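Tetraacyldisaccharide 4'-kinase (Aquifex aeolicus, PDB 4EHW) transfers the gamma-phosphate of ATP to the 4'-position of a tetraacyldisaccharide 1-phosphate, the step that forms lipid IVA in lipid A biosynthesis. Local coordinates at residues I71-Y76 with I138-F143; D183-T188 with T199-F204. One frame throughout, in Å; residues are numbered along the deposited sequence.

Contact 1: residues I71-Y76 with I138-F143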
ATOM      1  N   ILE A  71       1.884  -8.426   8.311  1.00 44.06           N
ATOM      2  CA  ILE A  71       2.039  -7.993   6.926  1.00 37.03           C
ATOM      3  C   ILE A  71       3.440  -8.330   6.407  1.00 43.79           C
ATOM      4  O   ILE A  71       4.446  -7.966   7.029  1.00 46.07           O
ATOM      5  CB  ILE A  71       1.823  -6.466   6.792  1.00 41.04           C
ATOM      6  CG1 ILE A  71       0.383  -6.089   7.141  1.00 35.93           C
ATOM      7  CG2 ILE A  71       2.137  -6.003   5.376  1.00 33.90           C
ATOM      8  CD1 ILE A  71       0.202  -4.591   7.259  1.00 44.94           C
ATOM      9  N   LEU A  72       3.504  -9.023   5.271  1.00 44.09           N
ATOM     10  CA  LEU A  72       4.782  -9.285   4.608  1.00 34.13           C
ATOM     11  C   LEU A  72       5.030  -8.297   3.462  1.00 39.74           C
ATOM     12  O   LEU A  72       4.417  -8.383   2.390  1.00 53.67           O
ATOM     13  CB  LEU A  72       4.845 -10.724   4.096  1.00 34.84           C
ATOM     14  CG  LEU A  72       4.709 -11.831   5.137  1.00 43.79           C
ATOM     15  CD1 LEU A  72       4.772 -13.225   4.460  1.00 37.16           C
ATOM     16  CD2 LEU A  72       5.833 -11.670   6.151  1.00 47.61           C
ATOM     17  N   SER A  73       5.944  -7.366   3.706  1.00 40.44           N
ATOM     18  CA  SER A  73       6.267  -6.294   2.768  1.00 38.76           C
ATOM     19  C   SER A  73       7.707  -6.465   2.295  1.00 55.07           C
ATOM     20  O   SER A  73       8.514  -7.067   2.994  1.00 76.15           O
ATOM     21  CB  SER A  73       6.068  -4.941   3.449  1.00 50.22           C
ATOM     22  OG  SER A  73       6.269  -3.871   2.541  1.00 76.11           O
ATOM     23  N   ARG A  74       8.036  -5.963   1.110  1.00 72.51           N
ATOM     24  CA  ARG A  74       9.377  -6.171   0.566  1.00 85.18           C
ATOM     25  C   ARG A  74      10.315  -5.015   0.905  1.00 98.93           C
ATOM     26  O   ARG A  74      11.548  -5.148   0.826  1.00106.57           O
ATOM     27  CB  ARG A  74       9.328  -6.369  -0.950  1.00 76.64           C
ATOM     28  CG  ARG A  74       8.972  -5.115  -1.717  1.00 89.43           C
ATOM     29  CD  ARG A  74       9.351  -5.270  -3.178  1.00117.57           C
ATOM     30  NE  ARG A  74       8.868  -6.537  -3.722  1.00133.16           N
ATOM     31  CZ  ARG A  74       7.845  -6.652  -4.563  1.00136.02           C
ATOM     32  NH1 ARG A  74       7.473  -7.850  -5.001  1.00131.29           N
ATOM     33  NH2 ARG A  74       7.196  -5.570  -4.974  1.00137.72           N
ATOM     34  N   GLY A  75       9.726  -3.882   1.276  1.00 93.18           N
ATOM     35  CA  GLY A  75      10.509  -2.722   1.649  1.00101.13           C
ATOM     36  C   GLY A  75      10.651  -1.691   0.547  1.00112.42           C
ATOM     37  O   GLY A  75      10.358  -0.515   0.757  1.00119.09           O
ATOM     38  N   TYR A  76      11.072  -2.128  -0.634  1.00117.18           N
ATOM     39  CA  TYR A  76      11.622  -1.207  -1.609  1.00125.29           C
ATOM     40  C   TYR A  76      12.916  -0.627  -1.018  1.00113.78           C
ATOM     41  O   TYR A  76      13.634  -1.301  -0.271  1.00107.88           O
ATOM     42  CB  TYR A  76      10.641  -0.078  -1.952  1.00139.31           C
ATOM     43  CG  TYR A  76       9.324  -0.488  -2.600  1.00151.51           C
ATOM     44  CD1 TYR A  76       9.232  -0.695  -3.971  1.00158.26           C
ATOM     45  CD2 TYR A  76       8.165  -0.622  -1.843  1.00156.77           C
ATOM     46  CE1 TYR A  76       8.029  -1.051  -4.570  1.00163.15           C
ATOM     47  CE2 TYR A  76       6.951  -0.982  -2.433  1.00161.93           C
ATOM     48  CZ  TYR A  76       6.894  -1.193  -3.795  1.00165.32           C
ATOM     49  OH  TYR A  76       5.700  -1.545  -4.381  1.00166.82           O
ATOM     50  N   ILE A 138      -0.651 -11.078   5.478  1.00 42.65           N
ATOM     51  CA  ILE A 138      -1.097 -10.292   4.334  1.00 39.73           C
ATOM     52  C   ILE A 138       0.121 -10.007   3.469  1.00 45.32           C
ATOM     53  O   ILE A 138       1.033  -9.302   3.891  1.00 46.90           O
ATOM     54  CB  ILE A 138      -1.710  -8.964   4.750  1.00 38.15           C
ATOM     55  CG1 ILE A 138      -2.995  -9.209   5.534  1.00 40.31           C
ATOM     56  CG2 ILE A 138      -2.001  -8.109   3.526  1.00 37.35           C
ATOM     57  CD1 ILE A 138      -3.532  -7.982   6.171  1.00 36.17           C
ATOM     58  N   LEU A 139       0.137 -10.571   2.264  1.00 41.82           N
ATOM     59  CA  LEU A 139       1.248 -10.394   1.342  1.00 37.24           C
ATOM     60  C   LEU A 139       1.098  -9.091   0.551  1.00 45.31           C
ATOM     61  O   LEU A 139       0.330  -9.019  -0.409  1.00 47.16           O
ATOM     62  CB  LEU A 139       1.339 -11.591   0.411  1.00 36.09           C
ATOM     63  CG  LEU A 139       2.520 -11.657  -0.554  1.00 49.41           C
ATOM     64  CD1 LEU A 139       3.829 -11.696   0.222  1.00 52.47           C
ATOM     65  CD2 LEU A 139       2.358 -12.895  -1.462  1.00 38.10           C
ATOM     66  N   ASP A 140       1.822  -8.059   0.986  1.00 43.94           N
ATOM     67  CA  ASP A 140       1.799  -6.734   0.371  1.00 41.33           C
ATOM     68  C   ASP A 140       2.373  -6.796  -1.051  1.00 44.08           C
ATOM     69  O   ASP A 140       3.440  -7.376  -1.272  1.00 46.30           O
ATOM     70  CB  ASP A 140       2.625  -5.770   1.233  1.00 44.24           C
ATOM     71  CG  ASP A 140       2.680  -4.358   0.666  1.00 52.18           C
ATOM     72  OD1 ASP A 140       1.698  -3.929   0.037  1.00 55.50           O
ATOM     73  OD2 ASP A 140       3.701  -3.670   0.876  1.00 73.39           O
ATOM     74  N   ASP A 141       1.664  -6.207  -2.010  1.00 41.31           N
ATOM     75  CA  ASP A 141       2.088  -6.226  -3.411  1.00 41.59           C
ATOM     76  C   ASP A 141       2.543  -7.607  -3.867  1.00 49.43           C
ATOM     77  O   ASP A 141       3.675  -7.773  -4.318  1.00 51.14           O
ATOM     78  CB  ASP A 141       3.209  -5.215  -3.648  1.00 44.67           C
ATOM     79  CG  ASP A 141       3.318  -4.810  -5.108  1.00 60.30           C
ATOM     80  OD1 ASP A 141       2.324  -4.995  -5.855  1.00 72.60           O
ATOM     81  OD2 ASP A 141       4.388  -4.301  -5.509  1.00 64.46           O
ATOM     82  N   GLY A 142       1.648  -8.589  -3.789  1.00 47.47           N
ATOM     83  CA  GLY A 142       2.055  -9.972  -3.971  1.00 43.52           C
ATOM     84  C   GLY A 142       1.536 -10.702  -5.199  1.00 49.29           C
ATOM     85  O   GLY A 142       1.716 -11.923  -5.325  1.00 47.68           O
ATOM     86  N   PHE A 143       0.913  -9.969  -6.121  1.00 45.85           N
ATOM     87  CA  PHE A 143       0.233 -10.628  -7.233  1.00 45.88           C
ATOM     88  C   PHE A 143       1.180 -11.366  -8.171  1.00 49.07           C
ATOM     89  O   PHE A 143       0.856 -12.454  -8.643  1.00 44.26           O
ATOM     90  CB  PHE A 143      -0.624  -9.660  -8.043  1.00 41.90           C
ATOM     91  CG  PHE A 143      -1.537 -10.350  -9.014  1.00 44.21           C
ATOM     92  CD1 PHE A 143      -2.663 -11.034  -8.565  1.00 43.47           C
ATOM     93  CD2 PHE A 143      -1.267 -10.332 -10.375  1.00 45.67           C
ATOM     94  CE1 PHE A 143      -3.509 -11.687  -9.465  1.00 52.85           C
ATOM     95  CE2 PHE A 143      -2.107 -10.974 -11.275  1.00 47.57           C
ATOM     96  CZ  PHE A 143      -3.233 -11.652 -10.823  1.00 48.49           C
TER
HETATM   97  O   HOH W   1       5.692  -4.885  -0.800  1.00 62.40           O

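Contact 2: residues D183-T188 with T199-F204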
ATOM      1  N   ASP A 183      -8.696 -14.368  -7.043  1.00 52.05           N
ATOM      2  CA  ASP A 183      -9.853 -14.966  -6.382  1.00 44.32           C
ATOM      3  C   ASP A 183     -10.966 -13.929  -6.264  1.00 52.52           C
ATOM      4  O   ASP A 183     -12.160 -14.269  -6.225  1.00 52.94           O
ATOM      5  CB  ASP A 183      -9.489 -15.450  -4.966  1.00 43.93           C
ATOM      6  CG  ASP A 183      -8.544 -16.636  -4.973  1.00 54.47           C
ATOM      7  OD1 ASP A 183      -8.778 -17.589  -5.751  1.00 57.19           O
ATOM      8  OD2 ASP A 183      -7.563 -16.622  -4.197  1.00 57.62           O
ATOM      9  N   ALA A 184     -10.556 -12.666  -6.185  1.00 47.37           N
ATOM     10  CA  ALA A 184     -11.479 -11.566  -5.964  1.00 45.73           C
ATOM     11  C   ALA A 184     -10.901 -10.252  -6.479  1.00 52.78           C
ATOM     12  O   ALA A 184      -9.679 -10.065  -6.507  1.00 46.43           O
ATOM     13  CB  ALA A 184     -11.827 -11.457  -4.487  1.00 46.23           C
ATOM     14  N   LEU A 185     -11.783  -9.350  -6.896  1.00 53.27           N
ATOM     15  CA  LEU A 185     -11.357  -8.068  -7.443  1.00 51.43           C
ATOM     16  C   LEU A 185     -11.838  -6.900  -6.594  1.00 56.17           C
ATOM     17  O   LEU A 185     -12.974  -6.894  -6.100  1.00 52.42           O
ATOM     18  CB  LEU A 185     -11.878  -7.894  -8.869  1.00 52.71           C
ATOM     19  CG  LEU A 185     -11.286  -8.889  -9.866  1.00 59.59           C
ATOM     20  CD1 LEU A 185     -11.863  -8.659 -11.256  1.00 67.77           C
ATOM     21  CD2 LEU A 185      -9.786  -8.747  -9.882  1.00 56.49           C
ATOM     22  N   VAL A 186     -10.963  -5.912  -6.431  1.00 54.44           N
ATOM     23  CA  VAL A 186     -11.313  -4.655  -5.794  1.00 46.87           C
ATOM     24  C   VAL A 186     -11.118  -3.532  -6.812  1.00 51.53           C
ATOM     25  O   VAL A 186     -10.016  -3.350  -7.339  1.00 53.30           O
ATOM     26  CB  VAL A 186     -10.437  -4.426  -4.563  1.00 46.29           C
ATOM     27  CG1 VAL A 186     -10.857  -3.156  -3.846  1.00 46.29           C
ATOM     28  CG2 VAL A 186     -10.550  -5.625  -3.637  1.00 44.73           C
ATOM     29  N   LEU A 187     -12.192  -2.801  -7.104  1.00 52.81           N
ATOM     30  CA  LEU A 187     -12.176  -1.751  -8.123  1.00 54.79           C
ATOM     31  C   LEU A 187     -11.933  -0.391  -7.452  1.00 59.71           C
ATOM     32  O   LEU A 187     -12.797   0.149  -6.745  1.00 59.64           O
ATOM     33  CB  LEU A 187     -13.492  -1.753  -8.909  1.00 55.03           C
ATOM     34  CG  LEU A 187     -13.970  -3.143  -9.346  1.00 54.25           C
ATOM     35  CD1 LEU A 187     -15.332  -3.058 -10.062  1.00 50.33           C
ATOM     36  CD2 LEU A 187     -12.935  -3.820 -10.225  1.00 53.39           C
ATOM     37  N   THR A 188     -10.750   0.159  -7.691  1.00 62.73           N
ATOM     38  CA  THR A 188     -10.264   1.292  -6.922  1.00 59.00           C
ATOM     39  C   THR A 188     -10.580   2.632  -7.571  1.00 58.65           C
ATOM     40  O   THR A 188     -11.118   2.692  -8.674  1.00 75.44           O
ATOM     41  CB  THR A 188      -8.744   1.177  -6.731  1.00 53.82           C
ATOM     42  OG1 THR A 188      -8.110   1.143  -8.014  1.00 59.01           O
ATOM     43  CG2 THR A 188      -8.398  -0.108  -5.972  1.00 56.12           C
ATOM     44  N   THR A 199     -16.991 -10.241 -13.959  1.00 83.02           N
ATOM     45  CA  THR A 199     -16.231 -11.427 -14.302  1.00 65.91           C
ATOM     46  C   THR A 199     -16.793 -12.693 -13.665  1.00 71.79           C
ATOM     47  O   THR A 199     -16.360 -13.805 -14.004  1.00 76.21           O
ATOM     48  CB  THR A 199     -14.780 -11.057 -13.953  1.00 83.61           C
ATOM     49  OG1 THR A 199     -13.916 -12.158 -14.260  1.00104.38           O
ATOM     50  CG2 THR A 199     -14.656 -10.719 -12.466  1.00 70.52           C
ATOM     51  N   GLY A 200     -17.752 -12.530 -12.748  1.00 56.28           N
ATOM     52  CA  GLY A 200     -18.299 -13.663 -12.021  1.00 55.12           C
ATOM     53  C   GLY A 200     -17.520 -13.779 -10.714  1.00 62.10           C
ATOM     54  O   GLY A 200     -18.017 -14.368  -9.738  1.00 60.43           O
ATOM     55  N   LYS A 201     -16.306 -13.222 -10.669  1.00 59.35           N
ATOM     56  CA  LYS A 201     -15.508 -13.281  -9.438  1.00 59.15           C
ATOM     57  C   LYS A 201     -16.121 -12.355  -8.412  1.00 52.75           C
ATOM     58  O   LYS A 201     -16.667 -11.307  -8.764  1.00 47.62           O
ATOM     59  CB  LYS A 201     -14.056 -12.834  -9.671  1.00 55.21           C
ATOM     60  CG  LYS A 201     -13.249 -13.702 -10.607  1.00 52.07           C
ATOM     61  CD  LYS A 201     -11.817 -13.201 -10.681  1.00 50.13           C
ATOM     62  CE  LYS A 201     -11.002 -14.025 -11.676  1.00 49.97           C
ATOM     63  NZ  LYS A 201     -10.992 -15.477 -11.334  1.00 48.28           N
ATOM     64  N   PRO A 202     -16.014 -12.718  -7.133  1.00 54.78           N
ATOM     65  CA  PRO A 202     -16.398 -11.718  -6.133  1.00 54.87           C
ATOM     66  C   PRO A 202     -15.669 -10.399  -6.446  1.00 58.46           C
ATOM     67  O   PRO A 202     -14.452 -10.389  -6.682  1.00 57.00           O
ATOM     68  CB  PRO A 202     -15.890 -12.325  -4.820  1.00 58.30           C
ATOM     69  CG  PRO A 202     -15.850 -13.828  -5.095  1.00 50.19           C
ATOM     70  CD  PRO A 202     -15.450 -13.944  -6.536  1.00 51.97           C
ATOM     71  N   THR A 203     -16.417  -9.301  -6.449  1.00 55.01           N
ATOM     72  CA  THR A 203     -15.921  -8.009  -6.914  1.00 58.15           C
ATOM     73  C   THR A 203     -16.357  -6.876  -5.967  1.00 64.49           C
ATOM     74  O   THR A 203     -17.537  -6.766  -5.631  1.00 63.54           O
ATOM     75  CB  THR A 203     -16.458  -7.735  -8.333  1.00 63.04           C
ATOM     76  OG1 THR A 203     -15.844  -8.647  -9.256  1.00 68.19           O
ATOM     77  CG2 THR A 203     -16.166  -6.311  -8.756  1.00 65.66           C
ATOM     78  N   PHE A 204     -15.425  -6.024  -5.545  1.00 62.57           N
ATOM     79  CA  PHE A 204     -15.771  -4.972  -4.584  1.00 57.38           C
ATOM     80  C   PHE A 204     -15.311  -3.574  -4.975  1.00 62.03           C
ATOM     81  O   PHE A 204     -14.171  -3.369  -5.419  1.00 67.19           O
ATOM     82  CB  PHE A 204     -15.209  -5.314  -3.204  1.00 58.47           C
ATOM     83  CG  PHE A 204     -15.569  -6.688  -2.737  1.00 63.06           C
ATOM     84  CD1 PHE A 204     -14.783  -7.774  -3.082  1.00 58.39           C
ATOM     85  CD2 PHE A 204     -16.705  -6.904  -1.970  1.00 61.30           C
ATOM     86  CE1 PHE A 204     -15.115  -9.049  -2.660  1.00 54.62           C
ATOM     87  CE2 PHE A 204     -17.045  -8.182  -1.543  1.00 63.55           C
ATOM     88  CZ  PHE A 204     -16.251  -9.255  -1.891  1.00 49.76           C
TER

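Contact 1: residues I71-Y76 with I138-F143
Ile71 and Leu72 pair in parallel register with Ile138 and Leu139; Leu72 N donates to Ile138 O at 2.8 Å and Asp140 N to Leu72 O at 3.0 Å. The Ile71 and Ile138 side chains share the face of the sheet packed by Val57 of helix 53-63, while on the other face Leu139 CD1 lies 4.1 Å from Leu72 CB. Past the last bridge the contact turns polar. With OG anti to the backbone N (chi1 -175°), Ser73 reaches Asp140, donating to OD2 at 3.1 Å on the anti lone pair. A water accepts from Arg74 N and donates weakly to Asp140 OD2 and O, bridging the diverging chains. These are C-terminal ends of parallel strands in a P-loop kinase core, where the nucleotide site lies. Asp141 OD1 forms a salt bridge with Lys53, a predicted ATP-binding residue. Arg74, its chain bent at chi3 (49°), brings NH2 to 3.1 Å from Asp141 OD2 in a salt bridge whose hydrogen bond is weak because the N-H points poorly. OD2 comes at the guanidinium edge, near its plane, while the carboxylate as a whole is turned 72° from it. Tyr76 OH lies 3.3 Å from Asp141 OD2, but the ring is poorly ordered.

Contact 2: residues D183-T188 with T199-F204
Leu185 and Val186 bridge Thr203 and Phe204 as neighbouring parallel strands of the P-loop kinase fold, in a ladder of three backbone hydrogen bonds. Leu185 N donates to Pro202 O at 2.9 Å, and Phe204 N returns a 2.7 Å bond to Leu185 O. The third, from Leu187 N to Phe204 O, is also 2.7 Å. CA-H groups of Ala184, Thr203 and Val186 add contacts to the same three carbonyl oxygens.

Around this backbone core the side chains sort by face. Leu187 and Thr203 lean together through methyls, CD1 to CG2 at 3.6 Å; CG2 of Thr203 is anti to the backbone N, which points the methyl forward along its own strand, to Leu187. Leu185 CD1 meets Thr199 CG2 at 3.7 Å, the two side chains crossing at about a right angle. Ala184 CB sits at the edge of the Phe204 ring, near its plane, 4.5 Å from CE1.

Further out, strand 152-158 flanks strand 184-188 on its other edge through backbone bonds from Val186 to Leu155 and Leu157, and helix 305-313 packs Leu308 and Lys307 against Phe204 and Leu311 against Ala184 and Pro202. Lys201 turns its amino group back to the carbonyls of Arg180 and Ala182. Thr203, the first residue of its strand, donates from OG1 back to Lys201 O at 2.8 Å, approaching from above the carbonyl plane, 44° out of it.

Overall arrangement
Contact 1 and contact 2 are parallel strand pairings in the same P-loop core, about 20 Å apart between centres and about 6 Å between nearest atoms, without touching. They follow in series along the chain, and strands 40-45 and 152-158 lie between them: 136-139 pairs with 40-45, which pairs with 152-158, which pairs with 184-188. Contact 1 borders the predicted ATP site directly, the side chain of Asp141 coming within about 3 Å of that of Lys53. Contact 2 is more peripheral, its centre about 18 Å from the chain centre against 8 Å for contact 1, and the side chain of Val186 is about 8 Å from Gly52 of the predicted ATP-binding segment.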